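Local structure of 15-O-acetyltransferase (3FOT) at residues A[230-238]-A[344-355]; A[86-95]-A[105-113]. The protein transfers an acetyl group to the 15-hydroxyl of trichothecene intermediates in the biosynthesis of mycotoxins such as T-2 toxin. All coordinates share one frame; numbering follows the deposited sequence. Where two conformers were deposited one is given.

Interaction 1 (A[230-238]-A[344-355]); sequences SPPVVDSLK and WLREDIASNFYA
Arg346 reaches across to the turn 233-236 and grips a single backbone oxygen with both terminal nitrogens: NH1 lies 2.8 Å and NH2 3.0 Å from Asp235 O, which sits in the guanidinium plane. NH1 also donates to Leu237 O, at a bent angle and from above that carbonyl's plane. A bend in the arginine chain at chi3 (-66°) folds the group back over Ser236, whose carbonyl lies over one guanidinium face. NE turns instead to a bound glycerol, while the Asp235 carboxylate is paired with Arg18.

Two backbone bonds run beside this grip, Arg346 N to Ser236 O (2.9 Å) and Lys238 N to Trp344 O (3.0 Å). They make an isolated beta bridge between Leu237 and Leu345, so the loop between helices 191-205 and 246-264 and the connection between strands 333-340 and 358-365, which holds the short helix 347-350, are joined without forming a sheet. At the other end of the contact Ser230 OG accepts a nearly straight bond (168°) from Tyr354 N.

Mostly apolar contacts fill the span between these polar ends. Ser230 CB lies over one face of the Phe353 ring in a CH-pi contact and Leu345 CD1 covers the opposite face; the polar exception is Pro231 O, which approaches the ring edge 3.2 Å from Phe353 CE1. The phenyl group is carried there by a chi1 of -162°, with CG anti to the backbone N. Ile349 inserts CD1 against Ser236 CB (3.6 Å) and sets CG2 against Pro231 CG, while Leu345 CD2 meets both Val233 CG2 and Leu237 CD2.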
ATOM      1  N   SER A 230      14.320  -3.437  10.044  1.00 14.54           N
ATOM      2  CA  SER A 230      14.317  -1.981   9.899  1.00 15.03           C
ATOM      3  C   SER A 230      14.414  -1.420  11.317  1.00 14.83           C
ATOM      4  O   SER A 230      13.767  -1.934  12.243  1.00 14.91           O
ATOM      5  CB  SER A 230      13.031  -1.489   9.189  1.00 15.66           C
ATOM      6  OG  SER A 230      13.049  -1.867   7.804  1.00 15.91           O
ATOM      7  N   PRO A 231      15.236  -0.379  11.503  1.00 15.27           N
ATOM      8  CA  PRO A 231      15.336   0.177  12.847  1.00 15.29           C
ATOM      9  C   PRO A 231      14.048   0.899  13.263  1.00 15.35           C
ATOM     10  O   PRO A 231      13.187   1.155  12.393  1.00 14.58           O
ATOM     11  CB  PRO A 231      16.533   1.127  12.735  1.00 15.31           C
ATOM     12  CG  PRO A 231      16.576   1.528  11.300  1.00 15.75           C
ATOM     13  CD  PRO A 231      16.111   0.314  10.540  1.00 15.20           C
ATOM     14  N   PRO A 232      13.888   1.182  14.573  1.00 14.94           N
ATOM     15  CA  PRO A 232      12.681   1.901  14.973  1.00 15.29           C
ATOM     16  C   PRO A 232      12.619   3.281  14.326  1.00 15.07           C
ATOM     17  O   PRO A 232      13.611   4.031  14.301  1.00 14.50           O
ATOM     18  CB  PRO A 232      12.787   1.978  16.496  1.00 14.97           C
ATOM     19  CG  PRO A 232      13.778   0.893  16.881  1.00 15.51           C
ATOM     20  CD  PRO A 232      14.743   0.855  15.734  1.00 15.09           C
ATOM     21  N   VAL A 233      11.452   3.613  13.788  1.00 15.40           N
ATOM     22  CA  VAL A 233      11.318   4.841  12.996  1.00 16.19           C
ATOM     23  C   VAL A 233      11.718   6.097  13.826  1.00 17.00           C
ATOM     24  O   VAL A 233      12.412   7.001  13.340  1.00 16.72           O
ATOM     25  CB  VAL A 233       9.880   4.936  12.376  1.00 16.52           C
ATOM     26  CG1 VAL A 233       8.817   4.939  13.478  1.00 14.88           C
ATOM     27  CG2 VAL A 233       9.749   6.144  11.490  1.00 17.86           C
ATOM     28  N   VAL A 234      11.335   6.103  15.095  1.00 17.23           N
ATOM     29  CA  VAL A 234      11.600   7.252  15.971  1.00 19.17           C
ATOM     30  C   VAL A 234      13.108   7.559  16.065  1.00 19.56           C
ATOM     31  O   VAL A 234      13.541   8.737  15.915  1.00 21.08           O
ATOM     32  CB  VAL A 234      11.030   6.992  17.367  1.00 19.38           C
ATOM     33  CG1 VAL A 234       9.507   7.134  17.362  1.00 21.19           C
ATOM     34  N   ASP A 235      13.903   6.499  16.230  1.00 19.06           N
ATOM     35  CA  ASP A 235      15.364   6.615  16.343  1.00 18.35           C
ATOM     36  C   ASP A 235      16.074   6.850  15.013  1.00 18.00           C
ATOM     37  O   ASP A 235      17.279   7.132  14.987  1.00 18.99           O
ATOM     38  CB  ASP A 235      15.921   5.375  17.046  1.00 19.40           C
ATOM     39  CG  ASP A 235      15.341   5.207  18.453  1.00 20.56           C
ATOM     40  OD1 ASP A 235      15.150   6.235  19.139  1.00 25.09           O
ATOM     41  OD2 ASP A 235      15.077   4.075  18.877  1.00 24.31           O
ATOM     42  N   SER A 236      15.324   6.753  13.921  1.00 15.22           N
ATOM     43  CA  SER A 236      15.872   6.866  12.582  1.00 15.15           C
ATOM     44  C   SER A 236      15.698   8.238  11.983  1.00 15.26           C
ATOM     45  O   SER A 236      16.155   8.486  10.860  1.00 16.05           O
ATOM     46  CB  SER A 236      15.203   5.831  11.658  1.00 14.79           C
ATOM     47  OG  SER A 236      15.438   4.519  12.140  1.00 13.86           O
ATOM     48  N   LEU A 237      15.048   9.143  12.719  1.00 14.75           N
ATOM     49  CA  LEU A 237      14.746  10.461  12.161  1.00 15.07           C
ATOM     50  C   LEU A 237      15.947  11.367  12.156  1.00 15.14           C
ATOM     51  O   LEU A 237      16.846  11.238  12.992  1.00 14.97           O
ATOM     52  CB  LEU A 237      13.612  11.159  12.915  1.00 15.05           C
ATOM     53  CG  LEU A 237      12.318  10.407  13.164  1.00 15.49           C
ATOM     54  CD1 LEU A 237      11.470  11.195  14.141  1.00 17.87           C
ATOM     55  CD2 LEU A 237      11.568  10.200  11.859  1.00 16.35           C
ATOM     56  N   LYS A 238      15.945  12.283  11.207  1.00 15.28           N
ATOM     57  CA  LYS A 238      16.934  13.357  11.206  1.00 16.62           C
ATOM     58  C   LYS A 238      16.744  14.236  12.426  1.00 17.39           C
ATOM     59  O   LYS A 238      17.728  14.643  13.055  1.00 17.45           O
ATOM     60  CB  LYS A 238      16.786  14.210   9.960  1.00 17.69           C
ATOM     61  CG  LYS A 238      17.119  13.470   8.675  1.00 18.88           C
ATOM     62  CD  LYS A 238      16.800  14.374   7.501  1.00 21.86           C
ATOM     63  CE  LYS A 238      17.388  13.841   6.227  1.00 26.16           C
ATOM     64  NZ  LYS A 238      17.121  14.795   5.122  1.00 31.80           N
ATOM     65  N   TRP A 344      12.165  11.981   5.853  1.00 13.58           N
ATOM     66  CA  TRP A 344      12.450  12.491   7.196  1.00 14.72           C
ATOM     67  C   TRP A 344      13.411  11.590   7.992  1.00 14.77           C
ATOM     68  O   TRP A 344      13.800  11.903   9.124  1.00 14.15           O
ATOM     69  CB  TRP A 344      11.141  12.696   7.949  1.00 15.55           C
ATOM     70  CG  TRP A 344      10.402  13.914   7.494  1.00 16.16           C
ATOM     71  CD1 TRP A 344      10.491  15.178   8.033  1.00 17.93           C
ATOM     72  CD2 TRP A 344       9.470  14.012   6.406  1.00 16.51           C
ATOM     73  NE1 TRP A 344       9.665  16.036   7.357  1.00 17.06           N
ATOM     74  CE2 TRP A 344       9.036  15.352   6.345  1.00 16.71           C
ATOM     75  CE3 TRP A 344       8.957  13.091   5.477  1.00 16.57           C
ATOM     76  CZ2 TRP A 344       8.101  15.799   5.401  1.00 17.61           C
ATOM     77  CZ3 TRP A 344       8.038  13.536   4.531  1.00 17.54           C
ATOM     78  CH2 TRP A 344       7.619  14.888   4.498  1.00 17.93           C
ATOM     79  N   LEU A 345      13.789  10.460   7.392  1.00 14.62           N
ATOM     80  CA  LEU A 345      14.755   9.557   7.997  1.00 15.18           C
ATOM     81  C   LEU A 345      16.177   9.919   7.561  1.00 15.66           C
ATOM     82  O   LEU A 345      16.374  10.516   6.514  1.00 16.39           O
ATOM     83  CB  LEU A 345      14.462   8.102   7.580  1.00 14.98           C
ATOM     84  CG  LEU A 345      13.068   7.550   7.863  1.00 16.33           C
ATOM     85  CD1 LEU A 345      13.002   6.095   7.350  1.00 16.24           C
ATOM     86  CD2 LEU A 345      12.682   7.589   9.315  1.00 17.71           C
ATOM     87  N   ARG A 346      17.161   9.523   8.355  1.00 17.15           N
ATOM     88  CA  ARG A 346      18.552   9.774   8.000  1.00 18.40           C
ATOM     89  C   ARG A 346      18.860   9.065   6.689  1.00 19.08           C
ATOM     90  O   ARG A 346      18.347   7.968   6.429  1.00 18.67           O
ATOM     91  CB  ARG A 346      19.473   9.326   9.124  1.00 18.30           C
ATOM     92  CG  ARG A 346      19.230  10.140  10.390  1.00 19.51           C
ATOM     93  CD  ARG A 346      20.329   9.970  11.404  1.00 21.92           C
ATOM     94  NE  ARG A 346      20.362   8.605  11.927  1.00 22.01           N
ATOM     95  CZ  ARG A 346      19.597   8.162  12.920  1.00 20.72           C
ATOM     96  NH1 ARG A 346      18.723   8.974  13.503  1.00 20.36           N
ATOM     97  NH2 ARG A 346      19.720   6.899  13.334  1.00 21.96           N
ATOM     98  N   GLU A 347      19.669   9.725   5.863  1.00 20.10           N
ATOM     99  CA  GLU A 347      19.982   9.279   4.497  1.00 21.61           C
ATOM    100  C   GLU A 347      20.407   7.806   4.374  1.00 21.30           C
ATOM    101  O   GLU A 347      20.059   7.132   3.392  1.00 21.77           O
ATOM    102  CB  GLU A 347      21.054  10.197   3.889  1.00 21.50           C
ATOM    103  CG  GLU A 347      21.380   9.925   2.417  1.00 24.41           C
ATOM    104  N   ASP A 348      21.163   7.293   5.339  1.00 21.82           N
ATOM    105  CA  ASP A 348      21.657   5.910   5.196  1.00 21.84           C
ATOM    106  C   ASP A 348      20.661   4.855   5.669  1.00 21.72           C
ATOM    107  O   ASP A 348      20.958   3.665   5.610  1.00 22.53           O
ATOM    108  CB  ASP A 348      23.021   5.715   5.854  1.00 22.58           C
ATOM    109  N   ILE A 349      19.488   5.302   6.123  1.00 20.71           N
ATOM    110  CA  ILE A 349      18.381   4.435   6.503  1.00 20.16           C
ATOM    111  C   ILE A 349      17.252   4.565   5.482  1.00 19.15           C
ATOM    112  O   ILE A 349      16.634   3.553   5.104  1.00 18.82           O
ATOM    113  CB  ILE A 349      17.825   4.811   7.903  1.00 20.11           C
ATOM    114  CG1 ILE A 349      18.913   4.647   8.976  1.00 21.84           C
ATOM    115  CG2 ILE A 349      16.580   3.981   8.258  1.00 19.85           C
ATOM    116  CD1 ILE A 349      18.532   5.213  10.327  1.00 20.63           C
ATOM    117  N   ALA A 350      17.000   5.805   5.037  1.00 18.28           N
ATOM    118  CA  ALA A 350      15.802   6.183   4.263  1.00 18.27           C
ATOM    119  C   ALA A 350      15.480   5.369   3.012  1.00 18.57           C
ATOM    120  O   ALA A 350      14.300   5.244   2.638  1.00 17.54           O
ATOM    121  CB  ALA A 350      15.852   7.656   3.892  1.00 18.24           C
ATOM    122  N   SER A 351      16.516   4.868   2.339  1.00 18.79           N
ATOM    123  CA  SER A 351      16.317   4.171   1.069  0.50 18.34           C
ATOM    124  C   SER A 351      16.242   2.646   1.222  1.00 18.06           C
ATOM    125  O   SER A 351      16.078   1.926   0.233  1.00 18.35           O
ATOM    126  CB  SER A 351      17.390   4.577   0.052  0.50 18.96           C
ATOM    127  OG  SER A 351      17.196   5.918  -0.386  0.50 19.31           O
ATOM    128  N   ASN A 352      16.352   2.169   2.455  1.00 16.65           N
ATOM    129  CA  ASN A 352      16.326   0.734   2.751  1.00 16.13           C
ATOM    130  C   ASN A 352      15.390   0.387   3.934  1.00 15.37           C
ATOM    131  O   ASN A 352      15.755  -0.402   4.790  1.00 15.90           O
ATOM    132  CB  ASN A 352      17.773   0.261   3.035  1.00 16.58           C
ATOM    133  CG  ASN A 352      17.911  -1.262   3.060  1.00 20.37           C
ATOM    134  OD1 ASN A 352      17.248  -1.981   2.299  1.00 20.62           O
ATOM    135  ND2 ASN A 352      18.791  -1.755   3.927  1.00 20.86           N
ATOM    136  N   PHE A 353      14.192   0.980   3.966  1.00 13.60           N
ATOM    137  CA  PHE A 353      13.294   0.910   5.119  1.00 12.45           C
ATOM    138  C   PHE A 353      12.017   0.209   4.694  1.00 11.91           C
ATOM    139  O   PHE A 353      11.307   0.699   3.813  1.00 11.87           O
ATOM    140  CB  PHE A 353      12.948   2.310   5.662  1.00 12.31           C
ATOM    141  CG  PHE A 353      12.391   2.290   7.075  1.00 11.45           C
ATOM    142  CD1 PHE A 353      13.254   2.356   8.180  1.00 12.46           C
ATOM    143  CD2 PHE A 353      11.024   2.168   7.303  1.00 10.22           C
ATOM    144  CE1 PHE A 353      12.749   2.329   9.479  1.00 13.13           C
ATOM    145  CE2 PHE A 353      10.509   2.162   8.615  1.00  9.12           C
ATOM    146  CZ  PHE A 353      11.379   2.219   9.696  1.00 11.96           C
ATOM    147  N   TYR A 354      11.746  -0.941   5.303  1.00 10.98           N
ATOM    148  CA  TYR A 354      10.647  -1.814   4.859  1.00 10.65           C
ATOM    149  C   TYR A 354       9.421  -1.782   5.756  1.00 10.50           C
ATOM    150  O   TYR A 354       8.314  -2.084   5.305  1.00 10.59           O
ATOM    151  CB  TYR A 354      11.151  -3.268   4.723  1.00 11.02           C
ATOM    152  CG  TYR A 354      11.984  -3.476   3.479  1.00 10.49           C
ATOM    153  CD1 TYR A 354      13.235  -2.863   3.344  1.00 10.77           C
ATOM    154  CD2 TYR A 354      11.512  -4.257   2.427  1.00 10.17           C
ATOM    155  CE1 TYR A 354      13.989  -3.022   2.207  1.00 11.62           C
ATOM    156  CE2 TYR A 354      12.280  -4.453   1.272  1.00  9.66           C
ATOM    157  CZ  TYR A 354      13.517  -3.826   1.170  1.00 10.42           C
ATOM    158  OH  TYR A 354      14.285  -3.986   0.044  1.00 10.91           O
ATOM    159  N   ALA A 355       9.604  -1.438   7.030  1.00 10.47           N
ATOM    160  CA  ALA A 355       8.454  -1.294   7.937  1.00 10.18           C
ATOM    161  C   ALA A 355       7.650  -0.038   7.551  1.00 10.18           C
ATOM    162  O   ALA A 355       8.103   0.755   6.714  1.00  9.80           O
ATOM    163  CB  ALA A 355       8.927  -1.221   9.405  1.00 10.00           C
TER

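Interaction 2 (A[86-95]-A[105-113]); sequences RFEHPECACT and IITYESPES
The Arg86 side chain, extended from CG to NE, brings its guanidinium edge to Tyr108: NE donates to Tyr108 OH at 2.9 Å and 166°, with the oxygen in the guanidinium plane. NH2 adds a weak bond to the same oxygen, and Glu109 O also lies at this edge, 2.9 Å from NH2. NH1 is hydrogen-bonded to a bound glycerol, probably from the crystallisation liquor. The phenol has a further partner in Glu225, which may help to polarise the arginine-tyrosine pair. Ala93 CB and Pro111 CG cover opposite faces of the guanidinium, sandwiching it. The Tyr108 ring is turned 72° from that plane and takes Pro90 CB over one face, 3.8 Å from its centroid.

Thr95 and Thr107 form an antiparallel hydrogen-bonded pair, each N donating to the other's O at 2.9 Å. Past Cys94 and Tyr108 the chains part, and a water bridges Ala93 O and Glu109 N, donating to the first and accepting from the second. Cys94 packs SG against Tyr108 CB and CB against Ile106 CG2.

The Thr95-Thr107 pair belongs to a small antiparallel sheet in which strand 105-109 runs between the edge strand 95-97 and strand 28-32; helix 71-88 supplies Arg86, and helix 114-124 adds Trp120 in a cation-pi contact with it.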
ATOM      1  N   ARG A  86      14.155 -13.273   3.690  1.00  9.87           N
ATOM      2  CA  ARG A  86      13.952 -13.221   5.139  1.00  9.88           C
ATOM      3  C   ARG A  86      15.242 -12.766   5.802  1.00 10.58           C
ATOM      4  O   ARG A  86      15.217 -11.964   6.733  1.00  9.78           O
ATOM      5  CB  ARG A  86      13.529 -14.583   5.709  1.00  9.41           C
ATOM      6  CG  ARG A  86      13.369 -14.511   7.258  1.00  9.86           C
ATOM      7  CD  ARG A  86      12.749 -15.739   7.833  1.00  9.28           C
ATOM      8  NE  ARG A  86      12.649 -15.674   9.291  1.00  9.15           N
ATOM      9  CZ  ARG A  86      11.872 -16.456  10.033  1.00 11.14           C
ATOM     10  NH1 ARG A  86      11.075 -17.367   9.474  1.00 11.55           N
ATOM     11  NH2 ARG A  86      11.876 -16.309  11.366  1.00 11.61           N
ATOM     12  N   PHE A  87      16.369 -13.276   5.302  1.00 10.65           N
ATOM     13  CA  PHE A  87      17.673 -12.832   5.779  1.00 11.76           C
ATOM     14  C   PHE A  87      17.927 -11.348   5.540  1.00 12.39           C
ATOM     15  O   PHE A  87      18.349 -10.641   6.446  1.00 12.80           O
ATOM     16  CB  PHE A  87      18.816 -13.671   5.202  1.00 11.98           C
ATOM     17  CG  PHE A  87      20.096 -13.478   5.940  1.00 12.82           C
ATOM     18  CD1 PHE A  87      20.356 -14.232   7.084  1.00 13.90           C
ATOM     19  CD2 PHE A  87      21.005 -12.493   5.544  1.00 15.81           C
ATOM     20  CE1 PHE A  87      21.542 -14.031   7.812  1.00 16.42           C
ATOM     21  CE2 PHE A  87      22.193 -12.283   6.280  1.00 17.02           C
ATOM     22  CZ  PHE A  87      22.442 -13.069   7.402  1.00 15.05           C
ATOM     23  N   GLU A  88      17.624 -10.867   4.333  1.00 12.15           N
ATOM     24  CA  GLU A  88      17.787  -9.456   4.008  1.00 12.79           C
ATOM     25  C   GLU A  88      16.812  -8.552   4.768  1.00 11.76           C
ATOM     26  O   GLU A  88      17.197  -7.462   5.236  1.00 11.25           O
ATOM     27  CB  GLU A  88      17.558  -9.242   2.517  1.00 11.72           C
ATOM     28  CG  GLU A  88      18.601  -9.896   1.603  1.00 14.25           C
ATOM     29  CD  GLU A  88      18.515  -9.364   0.173  1.00 15.05           C
ATOM     30  OE1 GLU A  88      17.662  -8.490  -0.109  1.00 20.12           O
ATOM     31  OE2 GLU A  88      19.340  -9.780  -0.667  1.00 17.78           O
ATOM     32  N   HIS A  89      15.556  -8.989   4.846  1.00 11.27           N
ATOM     33  CA  HIS A  89      14.444  -8.164   5.345  1.00 10.99           C
ATOM     34  C   HIS A  89      13.470  -9.011   6.165  1.00 11.10           C
ATOM     35  O   HIS A  89      12.445  -9.474   5.671  1.00 10.01           O
ATOM     36  CB  HIS A  89      13.768  -7.421   4.188  1.00 11.76           C
ATOM     37  CG  HIS A  89      14.727  -6.555   3.437  1.00 11.90           C
ATOM     38  ND1 HIS A  89      15.384  -5.503   4.037  1.00 13.22           N
ATOM     39  CD2 HIS A  89      15.202  -6.626   2.173  1.00 15.24           C
ATOM     40  CE1 HIS A  89      16.199  -4.940   3.164  1.00 14.35           C
ATOM     41  NE2 HIS A  89      16.106  -5.602   2.025  1.00 14.54           N
ATOM     42  N   PRO A  90      13.819  -9.241   7.433  1.00 10.75           N
ATOM     43  CA  PRO A  90      13.016 -10.154   8.268  1.00 10.59           C
ATOM     44  C   PRO A  90      11.607  -9.698   8.643  1.00 10.04           C
ATOM     45  O   PRO A  90      10.896 -10.453   9.322  1.00 10.71           O
ATOM     46  CB  PRO A  90      13.870 -10.370   9.532  1.00 11.00           C
ATOM     47  CG  PRO A  90      15.129  -9.541   9.342  1.00 12.55           C
ATOM     48  CD  PRO A  90      15.021  -8.711   8.106  1.00 11.40           C
ATOM     49  N   GLU A  91      11.179  -8.521   8.186  1.00  9.76           N
ATOM     50  CA  GLU A  91       9.804  -8.111   8.348  1.00  9.74           C
ATOM     51  C   GLU A  91       8.839  -9.168   7.810  1.00  9.04           C
ATOM     52  O   GLU A  91       7.737  -9.294   8.309  1.00  8.99           O
ATOM     53  CB  GLU A  91       9.554  -6.806   7.595  1.00  9.99           C
ATOM     54  CG  GLU A  91      10.079  -5.578   8.338  1.00 11.21           C
ATOM     55  CD  GLU A  91      11.560  -5.336   8.200  1.00 13.75           C
ATOM     56  OE1 GLU A  91      12.261  -6.007   7.393  1.00 11.50           O
ATOM     57  OE2 GLU A  91      12.018  -4.425   8.900  1.00 14.57           O
ATOM     58  N   CYS A  92       9.275  -9.920   6.795  1.00  9.08           N
ATOM     59  CA  CYS A  92       8.440 -10.953   6.160  1.00  9.06           C
ATOM     60  C   CYS A  92       8.082 -12.139   7.083  1.00  9.71           C
ATOM     61  O   CYS A  92       7.216 -12.959   6.729  1.00  9.96           O
ATOM     62  CB  CYS A  92       9.112 -11.456   4.876  1.00  8.67           C
ATOM     63  SG  CYS A  92      10.648 -12.366   5.202  1.00  9.76           S
ATOM     64  N   ALA A  93       8.729 -12.231   8.259  1.00  8.26           N
ATOM     65  CA  ALA A  93       8.338 -13.246   9.246  1.00  9.72           C
ATOM     66  C   ALA A  93       8.045 -12.724  10.652  1.00  9.66           C
ATOM     67  O   ALA A  93       8.003 -13.515  11.615  1.00  9.67           O
ATOM     68  CB  ALA A  93       9.401 -14.356   9.311  1.00  9.16           C
ATOM     69  N   CYS A  94       7.845 -11.413  10.782  1.00  9.41           N
ATOM     70  CA  CYS A  94       7.390 -10.869  12.058  1.00 10.47           C
ATOM     71  C   CYS A  94       5.961 -11.364  12.317  1.00 10.68           C
ATOM     72  O   CYS A  94       5.230 -11.715  11.375  1.00 11.69           O
ATOM     73  CB  CYS A  94       7.455  -9.334  12.074  1.00  9.97           C
ATOM     74  SG  CYS A  94       9.124  -8.658  12.020  1.00 10.91           S
ATOM     75  N   THR A  95       5.583 -11.411  13.596  1.00 10.34           N
ATOM     76  CA  THR A  95       4.270 -11.863  14.004  1.00 10.25           C
ATOM     77  C   THR A  95       3.651 -10.803  14.921  1.00 10.80           C
ATOM     78  O   THR A  95       4.346  -9.924  15.420  1.00 10.20           O
ATOM     79  CB  THR A  95       4.377 -13.201  14.766  1.00 10.74           C
ATOM     80  OG1 THR A  95       5.300 -13.060  15.860  1.00 10.82           O
ATOM     81  CG2 THR A  95       4.868 -14.307  13.833  1.00 10.46           C
ATOM     82  N   ILE A 105       1.684  -5.517  19.291  1.00 10.81           N
ATOM     83  CA  ILE A 105       3.082  -5.805  19.581  1.00 11.61           C
ATOM     84  C   ILE A 105       3.659  -6.597  18.412  1.00 10.21           C
ATOM     85  O   ILE A 105       3.062  -7.547  17.955  1.00 10.08           O
ATOM     86  CB  ILE A 105       3.233  -6.612  20.892  1.00 11.93           C
ATOM     87  CG1 ILE A 105       2.631  -5.836  22.072  1.00 12.55           C
ATOM     88  CG2 ILE A 105       4.710  -6.995  21.138  1.00 12.58           C
ATOM     89  CD1 ILE A 105       2.341  -6.750  23.302  1.00 13.18           C
ATOM     90  N   ILE A 106       4.798  -6.157  17.910  1.00  9.75           N
ATOM     91  CA  ILE A 106       5.435  -6.826  16.775  1.00 10.68           C
ATOM     92  C   ILE A 106       6.617  -7.639  17.279  1.00 10.67           C
ATOM     93  O   ILE A 106       7.521  -7.105  17.941  1.00 10.91           O
ATOM     94  CB  ILE A 106       5.951  -5.804  15.718  1.00  9.90           C
ATOM     95  CG1 ILE A 106       4.753  -5.083  15.076  1.00 10.20           C
ATOM     96  CG2 ILE A 106       6.864  -6.492  14.669  1.00  9.71           C
ATOM     97  CD1 ILE A 106       5.088  -3.870  14.206  1.00 11.20           C
ATOM     98  N   THR A 107       6.628  -8.924  16.944  1.00 11.59           N
ATOM     99  CA  THR A 107       7.714  -9.793  17.416  1.00 12.44           C
ATOM    100  C   THR A 107       8.483 -10.373  16.225  1.00 12.30           C
ATOM    101  O   THR A 107       7.873 -10.711  15.208  1.00 11.89           O
ATOM    102  CB  THR A 107       7.141 -10.914  18.297  1.00 13.31           C
ATOM    103  OG1 THR A 107       6.576 -10.337  19.485  1.00 13.98           O
ATOM    104  CG2 THR A 107       8.219 -11.916  18.696  1.00 14.45           C
ATOM    105  N   TYR A 108       9.807 -10.471  16.356  1.00 11.63           N
ATOM    106  CA  TYR A 108      10.600 -11.249  15.416  1.00 11.98           C
ATOM    107  C   TYR A 108      11.434 -12.294  16.165  1.00 13.02           C
ATOM    108  O   TYR A 108      12.089 -11.966  17.167  1.00 13.75           O
ATOM    109  CB  TYR A 108      11.533 -10.381  14.546  1.00 11.23           C
ATOM    110  CG  TYR A 108      12.287 -11.278  13.590  1.00 11.94           C
ATOM    111  CD1 TYR A 108      11.632 -11.818  12.478  1.00 11.85           C
ATOM    112  CD2 TYR A 108      13.613 -11.669  13.852  1.00 10.71           C
ATOM    113  CE1 TYR A 108      12.267 -12.711  11.623  1.00 11.65           C
ATOM    114  CE2 TYR A 108      14.276 -12.564  12.992  1.00 11.78           C
ATOM    115  CZ  TYR A 108      13.585 -13.075  11.882  1.00 12.32           C
ATOM    116  OH  TYR A 108      14.209 -13.955  11.034  1.00 10.52           O
ATOM    117  N   GLU A 109      11.424 -13.527  15.670  1.00 13.15           N
ATOM    118  CA  GLU A 109      12.289 -14.574  16.230  1.00 14.59           C
ATOM    119  C   GLU A 109      13.043 -15.285  15.100  1.00 14.53           C
ATOM    120  O   GLU A 109      12.445 -15.710  14.108  1.00 13.66           O
ATOM    121  CB  GLU A 109      11.470 -15.564  17.064  1.00 14.38           C
ATOM    122  CG  GLU A 109      12.280 -16.725  17.661  1.00 15.82           C
ATOM    123  CD  GLU A 109      11.416 -17.737  18.402  1.00 17.82           C
ATOM    124  OE1 GLU A 109      10.194 -17.844  18.134  0.60 17.47           O
ATOM    125  OE2 GLU A 109      11.973 -18.439  19.266  0.60 19.94           O
ATOM    126  N   SER A 110      14.359 -15.382  15.240  1.00 14.81           N
ATOM    127  CA  SER A 110      15.154 -16.176  14.281  1.00 16.23           C
ATOM    128  C   SER A 110      14.690 -17.625  14.257  1.00 16.58           C
ATOM    129  O   SER A 110      14.283 -18.155  15.292  1.00 17.14           O
ATOM    130  CB  SER A 110      16.618 -16.165  14.667  1.00 15.89           C
ATOM    131  OG  SER A 110      17.218 -14.978  14.305  1.00 18.35           O
ATOM    132  N   PRO A 111      14.753 -18.282  13.081  1.00 16.94           N
ATOM    133  CA  PRO A 111      14.426 -19.712  13.035  1.00 17.42           C
ATOM    134  C   PRO A 111      15.320 -20.508  13.991  1.00 18.51           C
ATOM    135  O   PRO A 111      16.516 -20.233  14.099  1.00 18.65           O
ATOM    136  CB  PRO A 111      14.721 -20.099  11.575  1.00 17.86           C
ATOM    137  CG  PRO A 111      14.529 -18.791  10.812  1.00 16.02           C
ATOM    138  CD  PRO A 111      15.071 -17.741  11.739  1.00 16.54           C
ATOM    139  N   GLU A 112      14.708 -21.449  14.696  1.00 20.53           N
ATOM    140  CA  GLU A 112      15.413 -22.310  15.651  1.00 21.93           C
ATOM    141  C   GLU A 112      16.416 -23.237  14.972  1.00 22.04           C
ATOM    142  O   GLU A 112      17.334 -23.751  15.616  1.00 22.34           O
ATOM    143  CB  GLU A 112      14.410 -23.130  16.467  1.00 22.47           C
ATOM    144  CG  GLU A 112      13.371 -23.878  15.641  1.00 25.44           C
ATOM    145  CD  GLU A 112      12.897 -25.162  16.300  0.50 26.73           C
ATOM    146  OE1 GLU A 112      12.093 -25.086  17.253  0.50 28.31           O
ATOM    147  OE2 GLU A 112      13.317 -26.253  15.846  0.50 28.47           O
ATOM    148  N   SER A 113      16.222 -23.464  13.676  1.00 21.22           N
ATOM    149  CA  SER A 113      17.077 -24.331  12.886  1.00 21.38           C
ATOM    150  C   SER A 113      16.847 -24.033  11.418  1.00 21.34           C
ATOM    151  O   SER A 113      15.830 -23.447  11.045  1.00 20.19           O
ATOM    152  CB  SER A 113      16.756 -25.804  13.160  1.00 21.19           C
ATOM    153  OG  SER A 113      15.454 -26.154  12.703  1.00 21.24           O
TER
HETATM  154  O   HOH W   1       9.296 -14.436  13.836  1.00  9.69           O

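In the fold
Both contacts are partly buried and lie well away from the centre of the chain, with their centres about 18 Å apart. Interaction 2 ties the end of helix 71-88 to a strand of a small sheet, whereas interaction 1 joins two largely irregular regions far apart in sequence. Each uses an arginine, but Arg346 is exposed and binds carbonyl oxygens, while Arg86 is buried and meets a phenol. The contacts touch directly: Glu91 OE2 probably accepts a hydrogen bond from Ser230 N, and the His89 and Tyr354 rings stack. The Val233 side chain of interaction 1 is about 10 Å from that of His414, which binds 15-deacetylcalonectrin; interaction 2 lies away from this site.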